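Ofchtiv-allosamidin (Ostrinia furnacalis, PDB 6JMB) probably hydrolyses chitin as a family 18 group IV insect chitinase, here holding the inhibitor allosamidin in its active-site cleft. Local coordinates at residues A[100-105]-A[143-148]; A[123-128]-A[137-142]; A[188-193]-A[231-236]. All coordinates share one frame; numbering follows the deposited sequence.

Overall arrangement
All three contacts are buried and lie in the TIM barrel of this family 18 glycosidase, but at different depths. Contact 1 is outermost, its centre about 23 Å from that of the chain, and joins two barrel helices through a methyl over a guanidinium and apolar packing. Contact 2 sets one of these, helix 138-154, against the loop leaving strand 120-124; carboxylate, indole and proline meet there. Contact 3, about 12 Å from the chain's centre, is purely apolar between strand 187-190 and helix 226-235. Contacts 2 and 3 meet at the allosamizoline pocket, where the M191 methyl packs against E126, whereas contacts 1 and 3 do not touch.

Contact 1 (A[100-105]-A[143-148]); sequences EYRQNF and FSTLLK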
# COMPACT_ATOMS: atom_id res chain seq x y z
N GLU A 100 -1.84 2.02 29.81
CA GLU A 100 -2.89 3.03 29.86
C GLU A 100 -3.11 3.67 28.50
O GLU A 100 -4.24 3.96 28.12
CB GLU A 100 -2.51 4.10 30.89
CG GLU A 100 -2.35 3.58 32.31
CD GLU A 100 -0.95 3.04 32.60
OE1 GLU A 100 -0.11 2.95 31.68
OE2 GLU A 100 -0.69 2.71 33.78
N TYR A 101 -2.02 3.90 27.76
CA TYR A 101 -2.15 4.50 26.44
C TYR A 101 -2.70 3.50 25.43
O TYR A 101 -3.50 3.86 24.57
CB TYR A 101 -0.80 5.04 25.97
CG TYR A 101 -0.24 6.19 26.79
CD1 TYR A 101 -1.03 6.89 27.69
CD2 TYR A 101 1.09 6.57 26.65
CE1 TYR A 101 -0.51 7.95 28.43
CE2 TYR A 101 1.62 7.62 27.38
CZ TYR A 101 0.81 8.30 28.27
OH TYR A 101 1.34 9.35 28.99
N ARG A 102 -2.30 2.23 25.53
CA ARG A 102 -2.90 1.21 24.68
C ARG A 102 -4.40 1.13 24.91
O ARG A 102 -5.19 1.05 23.96
CB ARG A 102 -2.26 -0.15 24.96
CG ARG A 102 -0.82 -0.27 24.51
CD ARG A 102 -0.39 -1.72 24.40
NE ARG A 102 -0.59 -2.48 25.64
CZ ARG A 102 0.35 -2.69 26.56
NH1 ARG A 102 1.57 -2.19 26.40
NH2 ARG A 102 0.07 -3.40 27.64
N GLN A 103 -4.83 1.13 26.18
CA GLN A 103 -6.25 1.07 26.47
C GLN A 103 -6.98 2.29 25.91
O GLN A 103 -8.07 2.16 25.35
CB GLN A 103 -6.46 0.96 27.98
CG GLN A 103 -7.92 0.91 28.40
CD GLN A 103 -8.08 0.84 29.91
OE1 GLN A 103 -7.95 1.84 30.61
NE2 GLN A 103 -8.36 -0.36 30.41
N ASN A 104 -6.37 3.47 26.05
CA ASN A 104 -6.96 4.67 25.47
C ASN A 104 -7.07 4.56 23.96
O ASN A 104 -8.08 4.98 23.37
CB ASN A 104 -6.13 5.90 25.87
CG ASN A 104 -6.79 7.21 25.44
OD1 ASN A 104 -7.98 7.43 25.69
ND2 ASN A 104 -6.01 8.08 24.81
N PHE A 105 -6.06 3.98 23.30
CA PHE A 105 -6.16 3.82 21.86
C PHE A 105 -7.26 2.85 21.48
O PHE A 105 -8.03 3.09 20.54
CB PHE A 105 -4.84 3.36 21.24
CG PHE A 105 -4.97 3.12 19.77
CD1 PHE A 105 -5.17 4.19 18.91
CD2 PHE A 105 -5.00 1.83 19.26
CE1 PHE A 105 -5.35 3.99 17.56
CE2 PHE A 105 -5.18 1.62 17.90
CZ PHE A 105 -5.36 2.70 17.05
N PHE A 143 4.20 -3.87 19.79
CA PHE A 143 3.30 -3.98 18.64
C PHE A 143 2.44 -5.22 18.75
O PHE A 143 1.22 -5.16 18.56
CB PHE A 143 4.14 -4.00 17.36
CG PHE A 143 3.34 -4.05 16.09
CD1 PHE A 143 2.41 -3.06 15.78
CD2 PHE A 143 3.56 -5.06 15.17
CE1 PHE A 143 1.69 -3.11 14.58
CE2 PHE A 143 2.84 -5.11 13.98
CZ PHE A 143 1.92 -4.13 13.69
N SER A 144 3.05 -6.36 19.07
CA SER A 144 2.27 -7.59 19.21
C SER A 144 1.32 -7.53 20.40
O SER A 144 0.19 -8.03 20.31
CB SER A 144 3.20 -8.80 19.29
OG SER A 144 3.76 -9.06 18.01
N THR A 145 1.74 -6.93 21.51
CA THR A 145 0.83 -6.76 22.64
C THR A 145 -0.36 -5.90 22.26
O THR A 145 -1.50 -6.22 22.60
CB THR A 145 1.58 -6.17 23.83
OG1 THR A 145 2.64 -7.05 24.20
CG2 THR A 145 0.65 -5.98 25.03
N LEU A 146 -0.11 -4.81 21.53
CA LEU A 146 -1.19 -3.94 21.09
C LEU A 146 -2.20 -4.71 20.24
O LEU A 146 -3.41 -4.58 20.43
CB LEU A 146 -0.60 -2.77 20.30
CG LEU A 146 -1.61 -1.83 19.64
CD1 LEU A 146 -2.42 -1.08 20.69
CD2 LEU A 146 -0.90 -0.86 18.71
N LEU A 147 -1.71 -5.52 19.29
CA LEU A 147 -2.62 -6.29 18.44
C LEU A 147 -3.42 -7.29 19.26
O LEU A 147 -4.63 -7.47 19.02
CB LEU A 147 -1.83 -7.00 17.34
CG LEU A 147 -1.13 -6.09 16.33
CD1 LEU A 147 -0.26 -6.93 15.39
CD2 LEU A 147 -2.13 -5.25 15.55
N LYS A 148 -2.78 -7.97 20.22
CA LYS A 148 -3.49 -8.90 21.08
C LYS A 148 -4.64 -8.21 21.81
O LYS A 148 -5.76 -8.72 21.88
CB LYS A 148 -2.51 -9.51 22.08
CG LYS A 148 -3.16 -10.43 23.10
CD LYS A 148 -2.13 -10.90 24.12
CE LYS A 148 -2.74 -11.87 25.12
NZ LYS A 148 -1.82 -12.12 26.27
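R102 leaves its helix with CG anti to the carbonyl carbon (chi1 -69°), and a bend at chi3 (-55°) then turns its guanidinium so that a flat face lies beneath the methyl of T145. On the other helix, CG2 of T145 stands anti to its own backbone N, which directs the methyl at that face: CG2 of T145 is 3.6 Å from CZ of R102 and sits over the centre of the planar group. The two side chains pass at a slant. A beta-branched threonine suits the position because its two branches divide the work, CG2 covering the arginine while OG1 turns back to a weak hydrogen bond with the carbonyl of E141 in its own helix.

The arginine's aliphatic part meets the backbone of the other helix, with CD of R102 4.1 Å from CA of L146, and this is where the helices lie nearest in backbone terms: the CA atoms of R102 and L146 are 6.5 Å apart. One turn further along, F105 and L146 cross at about a right angle, CD2 of F105 being 4.1 Å from CD1 of L146. A leucine fills this place well, since its branched end reaches the ring although its stem does not point straight across.

Burying an arginine requires polar partners. R102 NE forms a salt bridge with E149, farther along helix 138-154, and NH1 bonds to the carbonyl oxygen of A96, so the guanidinium is gripped at its rim while T145 covers one face.

The segment axes approach to 10.6 Å and cross at -44°, as adjacent outer helices of the barrel. Helix 90-97 packs against F105 and L146 through M95, while L147 and F143, on helix 138-154, pack on strand 160-165.

Contact 2 (A[123-128]-A[137-142]); sequences VDWEYP and EDDIEQ. With AMI (allosamizoline), chain C.
P128 and D139 bring the backbones to 5.1 Å between CA atoms, where the chain leaving strand 120-124 passes the first turn of helix 138-154, just after a cis peptide bond between E126 and Y127. Their side chains meet through aliphatic carbon, CB of P128 lying 3.8 Å from CB of D139. The proline ring also bends back over W125, its CG above the centre of one indole face, so the rigid ring serves both neighbours. W125 in turn reaches D139 with its six-membered ring: CZ2 is 3.5 Å from OD2 of D139, with the indole and carboxylate planes 56° apart. No hydrogen bond crosses here. The aspartate suits the place because its two oxygens have other donors: OD1 takes a bond from S93, and OD2 from T133 and the backbone N of N129, so that a buried carboxylate is satisfied. W125 NE1 bonds to S89.

V123 to E126 form the end of the DGxDxDWE signature of family 18, carried at the C-terminal end of the fourth parallel barrel strand, and helix 138-154 is the next outer helix of this beta-alpha-beta unit. Successive residues of the signature part company: W125 turns to the helix, while D124 and E126 line the pocket of allosamizoline, generally taken to mimic the oxazolinium intermediate of substrate-assisted chitin hydrolysis. CG of D124 is anti to its backbone N (chi1 180°), which carries OD2 to 2.8 Å from N2 of the ligand and 3.1 Å from its methyl C8. An alanine here removes the carboxylate, which would probably leave N2 leaning more on E126 and let the dimethylamino end around C8 shift in the pocket. E126 stretches out beyond CG and brings OE2 to 3.0 Å from the same N2.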
# COMPACT_ATOMS: atom_id res chain seq x y z
N VAL A 123 -3.95 -1.26 11.04
CA VAL A 123 -2.85 -0.59 11.72
C VAL A 123 -1.66 -0.51 10.77
O VAL A 123 -1.15 -1.54 10.31
CB VAL A 123 -2.46 -1.30 13.03
CG1 VAL A 123 -1.38 -0.51 13.75
CG2 VAL A 123 -3.69 -1.45 13.92
N ASP A 124 -1.24 0.72 10.46
CA ASP A 124 -0.13 1.00 9.55
C ASP A 124 0.91 1.86 10.27
O ASP A 124 1.18 3.00 9.87
CB ASP A 124 -0.67 1.70 8.29
CG ASP A 124 0.41 2.04 7.29
OD1 ASP A 124 1.46 1.37 7.27
OD2 ASP A 124 0.20 2.98 6.50
N TRP A 125 1.48 1.34 11.35
CA TRP A 125 2.55 2.02 12.06
C TRP A 125 3.84 1.86 11.26
O TRP A 125 4.30 0.73 11.05
CB TRP A 125 2.67 1.38 13.45
CG TRP A 125 3.86 1.75 14.31
CD1 TRP A 125 4.87 2.64 14.05
CD2 TRP A 125 4.13 1.20 15.60
NE1 TRP A 125 5.75 2.68 15.11
CE2 TRP A 125 5.33 1.80 16.07
CE3 TRP A 125 3.48 0.27 16.41
CZ2 TRP A 125 5.88 1.48 17.31
CZ3 TRP A 125 4.03 -0.04 17.65
CH2 TRP A 125 5.23 0.56 18.08
N GLU A 126 4.42 2.97 10.82
CA GLU A 126 5.62 2.94 9.98
C GLU A 126 6.79 3.60 10.72
O GLU A 126 7.00 4.80 10.60
CB GLU A 126 5.33 3.59 8.62
CG GLU A 126 4.14 2.93 7.91
CD GLU A 126 4.06 3.17 6.42
OE1 GLU A 126 4.85 3.97 5.87
OE2 GLU A 126 3.19 2.54 5.78
N TYR A 127 7.56 2.82 11.50
CA TYR A 127 7.41 1.38 11.72
C TYR A 127 7.93 1.12 13.13
O TYR A 127 8.74 1.90 13.64
CB TYR A 127 8.32 0.58 10.79
CG TYR A 127 8.08 0.79 9.33
CD1 TYR A 127 7.15 0.01 8.66
CD2 TYR A 127 8.79 1.75 8.62
CE1 TYR A 127 6.91 0.19 7.31
CE2 TYR A 127 8.55 1.93 7.26
CZ TYR A 127 7.62 1.14 6.63
OH TYR A 127 7.38 1.30 5.29
N PRO A 128 7.52 0.02 13.74
CA PRO A 128 8.14 -0.37 15.02
C PRO A 128 9.65 -0.43 14.89
O PRO A 128 10.19 -0.97 13.91
CB PRO A 128 7.54 -1.75 15.29
CG PRO A 128 6.21 -1.72 14.57
CD PRO A 128 6.47 -0.92 13.32
N GLU A 137 13.92 -1.43 20.10
CA GLU A 137 13.57 -2.83 19.90
C GLU A 137 12.38 -3.26 20.74
O GLU A 137 11.71 -4.25 20.40
CB GLU A 137 14.77 -3.73 20.21
CG GLU A 137 15.51 -4.19 18.97
CD GLU A 137 16.59 -5.21 19.29
OE1 GLU A 137 16.43 -5.97 20.28
OE2 GLU A 137 17.59 -5.26 18.54
N ASP A 138 12.07 -2.54 21.82
CA ASP A 138 10.90 -2.88 22.61
C ASP A 138 9.62 -2.77 21.78
O ASP A 138 8.64 -3.46 22.07
CB ASP A 138 10.81 -2.01 23.86
CG ASP A 138 10.00 -2.66 24.96
OD1 ASP A 138 10.26 -3.84 25.27
OD2 ASP A 138 9.11 -1.99 25.52
N ASP A 139 9.64 -1.91 20.75
CA ASP A 139 8.47 -1.75 19.88
C ASP A 139 8.02 -3.08 19.28
O ASP A 139 6.83 -3.26 19.00
CB ASP A 139 8.80 -0.84 18.71
CG ASP A 139 8.97 0.63 19.09
OD1 ASP A 139 8.82 1.01 20.27
OD2 ASP A 139 9.26 1.40 18.15
N ILE A 140 8.97 -3.99 19.01
CA ILE A 140 8.60 -5.27 18.40
C ILE A 140 7.64 -6.03 19.30
O ILE A 140 6.61 -6.55 18.85
CB ILE A 140 9.86 -6.10 18.08
CG1 ILE A 140 10.81 -5.33 17.16
CG2 ILE A 140 9.46 -7.43 17.44
CD1 ILE A 140 12.17 -5.99 17.00
N GLU A 141 7.95 -6.09 20.60
CA GLU A 141 7.05 -6.73 21.55
C GLU A 141 5.76 -5.94 21.70
O GLU A 141 4.66 -6.51 21.66
CB GLU A 141 7.73 -6.90 22.91
CG GLU A 141 6.75 -7.35 23.98
CD GLU A 141 7.31 -7.29 25.39
OE1 GLU A 141 8.54 -7.10 25.55
OE2 GLU A 141 6.52 -7.45 26.34
N GLN A 142 5.88 -4.62 21.86
CA GLN A 142 4.70 -3.83 22.19
C GLN A 142 3.71 -3.80 21.03
O GLN A 142 2.50 -3.72 21.27
CB GLN A 142 5.09 -2.41 22.61
CG GLN A 142 6.08 -2.34 23.77
CD GLN A 142 5.65 -3.17 24.97
OE1 GLN A 142 4.47 -3.27 25.28
NE2 GLN A 142 6.63 -3.76 25.65
C1 AMI C . 2.14 3.08 1.85
C2 AMI C . 1.86 3.79 3.23
C3 AMI C . 1.40 5.11 2.87
C4 AMI C . 2.16 5.44 1.52
C5 AMI C . 1.97 4.20 0.78
C6 AMI C . 2.96 4.03 -0.43
C7 AMI C . 0.47 2.09 2.91
C8 AMI C . -1.23 1.09 4.52
C9 AMI C . -0.97 0.12 2.16
N2 AMI C . 0.94 3.06 3.82
N7 AMI C . -0.57 1.10 3.21
O3 AMI C . 1.65 6.04 3.92
O4 AMI C . 1.59 6.49 0.75
O6 AMI C . 4.28 4.18 0.05
O7 AMI C . 1.08 2.11 1.70

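Contact 3 (A[188-193]-A[231-236]); sequences IGVMTY and QYWLSA. With AMI (allosamizoline), chain C.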
# COMPACT_ATOMS: atom_id res chain seq x y z
N ILE A 188 -2.69 -9.92 6.94
CA ILE A 188 -1.53 -9.04 6.88
C ILE A 188 -1.41 -8.52 5.45
O ILE A 188 -1.26 -9.31 4.50
CB ILE A 188 -0.26 -9.79 7.28
CG1 ILE A 188 -0.32 -10.21 8.75
CG2 ILE A 188 0.96 -8.92 7.04
CD1 ILE A 188 0.89 -11.00 9.20
N GLY A 189 -1.48 -7.20 5.29
CA GLY A 189 -1.24 -6.59 4.00
C GLY A 189 0.23 -6.29 3.84
O GLY A 189 0.73 -5.34 4.45
N VAL A 190 0.95 -7.09 3.06
CA VAL A 190 2.39 -6.90 2.90
C VAL A 190 2.61 -5.84 1.82
O VAL A 190 2.11 -5.97 0.69
CB VAL A 190 3.09 -8.22 2.55
CG1 VAL A 190 4.59 -8.02 2.52
CG2 VAL A 190 2.72 -9.30 3.55
N MET A 191 3.35 -4.79 2.16
CA MET A 191 3.53 -3.65 1.26
C MET A 191 4.67 -3.93 0.28
O MET A 191 5.76 -3.36 0.36
CB MET A 191 3.75 -2.37 2.05
CG MET A 191 2.53 -1.94 2.85
SD MET A 191 2.71 -0.31 3.61
CE MET A 191 3.76 -0.71 5.00
N THR A 192 4.37 -4.81 -0.68
CA THR A 192 5.33 -5.27 -1.68
C THR A 192 5.48 -4.26 -2.83
O THR A 192 5.18 -4.52 -3.99
CB THR A 192 4.96 -6.68 -2.16
OG1 THR A 192 3.53 -6.82 -2.21
CG2 THR A 192 5.53 -7.73 -1.22
N TYR A 193 5.97 -3.08 -2.45
CA TYR A 193 6.28 -1.99 -3.37
C TYR A 193 7.20 -1.04 -2.61
O TYR A 193 7.61 -1.33 -1.48
CB TYR A 193 5.01 -1.31 -3.91
CG TYR A 193 3.89 -1.19 -2.89
CD1 TYR A 193 3.98 -0.28 -1.84
CD2 TYR A 193 2.76 -1.97 -2.98
CE1 TYR A 193 2.96 -0.16 -0.91
CE2 TYR A 193 1.73 -1.85 -2.06
CZ TYR A 193 1.85 -0.96 -1.03
OH TYR A 193 0.84 -0.85 -0.10
N GLN A 231 7.99 -14.77 -0.01
CA GLN A 231 8.56 -16.01 0.51
C GLN A 231 9.10 -15.83 1.92
O GLN A 231 9.02 -16.76 2.73
CB GLN A 231 9.61 -16.57 -0.45
CG GLN A 231 9.06 -16.94 -1.83
CD GLN A 231 7.87 -17.88 -1.76
OE1 GLN A 231 7.92 -18.90 -1.07
NE2 GLN A 231 6.79 -17.53 -2.46
N TYR A 232 9.63 -14.64 2.25
CA TYR A 232 10.04 -14.40 3.63
C TYR A 232 8.85 -14.51 4.58
O TYR A 232 8.91 -15.22 5.59
CB TYR A 232 10.72 -13.03 3.81
CG TYR A 232 10.85 -12.77 5.29
CD1 TYR A 232 11.77 -13.48 6.05
CD2 TYR A 232 9.99 -11.90 5.95
CE1 TYR A 232 11.86 -13.31 7.41
CE2 TYR A 232 10.08 -11.71 7.32
CZ TYR A 232 11.02 -12.43 8.04
OH TYR A 232 11.10 -12.26 9.40
N TRP A 233 7.75 -13.81 4.27
CA TRP A 233 6.61 -13.80 5.18
C TRP A 233 6.01 -15.18 5.33
O TRP A 233 5.65 -15.59 6.44
CB TRP A 233 5.58 -12.75 4.74
CG TRP A 233 6.01 -11.37 5.19
CD1 TRP A 233 6.83 -10.51 4.52
CD2 TRP A 233 5.67 -10.73 6.43
NE1 TRP A 233 7.02 -9.36 5.26
CE2 TRP A 233 6.32 -9.48 6.43
CE3 TRP A 233 4.88 -11.10 7.52
CZ2 TRP A 233 6.20 -8.59 7.50
CZ3 TRP A 233 4.77 -10.21 8.58
CH2 TRP A 233 5.42 -8.97 8.56
N LEU A 234 5.92 -15.95 4.24
CA LEU A 234 5.44 -17.32 4.34
C LEU A 234 6.38 -18.16 5.21
O LEU A 234 5.93 -18.90 6.09
CB LEU A 234 5.32 -17.94 2.95
CG LEU A 234 4.23 -17.38 2.04
CD1 LEU A 234 4.37 -17.96 0.63
CD2 LEU A 234 2.85 -17.67 2.60
N SER A 235 7.69 -18.02 4.99
CA SER A 235 8.65 -18.84 5.71
C SER A 235 8.73 -18.47 7.19
O SER A 235 9.12 -19.31 8.01
CB SER A 235 10.03 -18.73 5.07
OG SER A 235 10.65 -17.49 5.38
N ALA A 236 8.38 -17.24 7.54
CA ALA A 236 8.47 -16.76 8.91
C ALA A 236 7.20 -17.01 9.72
O ALA A 236 7.15 -16.64 10.90
CB ALA A 236 8.83 -15.28 8.94
C1 AMI C . 2.14 3.08 1.85
C2 AMI C . 1.86 3.79 3.23
C3 AMI C . 1.40 5.11 2.87
C4 AMI C . 2.16 5.44 1.52
C5 AMI C . 1.97 4.20 0.78
C6 AMI C . 2.96 4.03 -0.43
C7 AMI C . 0.47 2.09 2.91
C8 AMI C . -1.23 1.09 4.52
C9 AMI C . -0.97 0.12 2.16
N2 AMI C . 0.94 3.06 3.82
N7 AMI C . -0.57 1.10 3.21
O3 AMI C . 1.65 6.04 3.92
O4 AMI C . 1.59 6.49 0.75
O6 AMI C . 4.28 4.18 0.05
O7 AMI C . 1.08 2.11 1.70
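In the TIM barrel of this chitinase, the sixth parallel strand, 187-190, is covered on its outer side by helix 226-235, and W233 is the helix residue that makes the contact. V190 lies over one face of its indole: CG1 is 4.2 Å from the centroid of the five-membered ring and 28° off the ring normal, a CH-pi contact. This methyl is anti to the backbone N of V190 (chi1 -174°), and its closest ring atoms include CD1 of W233 at 3.9 Å. At the other end of the indole, CD1 of I188 comes within 4.0 Å of CZ3 of W233, the two side chains crossing at about a right angle. Two residues apart on a strand, I188 and V190 point to the same side of the barrel wall, so a single large flat side chain can span both. Branched aliphatics suit the wall because they present methyl groups to an aromatic surface. The indole N-H is not left without an acceptor, for NE1 of W233 donates to the carbonyl oxygen of A167 and, weakly, to that of S166.

As in other family 18 barrels, the catalytic cleft opens at the C-terminal ends of the parallel strands, and here the chain leaves strand 187-190 through two successive inverse gamma turns centred on M191 and T192. These bring two residues to allosamizoline. M191, extended at chi2 (-172°), lays SD 3.4 Å from C7 of the ligand, a soft, polarisable sulfur against a flat ring. Y193 approaches with its hydroxyl: OH is 3.1 Å from the methyl C9 and gives a weak hydrogen bond to O7 at 3.5 Å, the oxygen lying near the plane of the phenol ring at its edge. One face of that ring is covered by the backbone carbonyl carbon of M191.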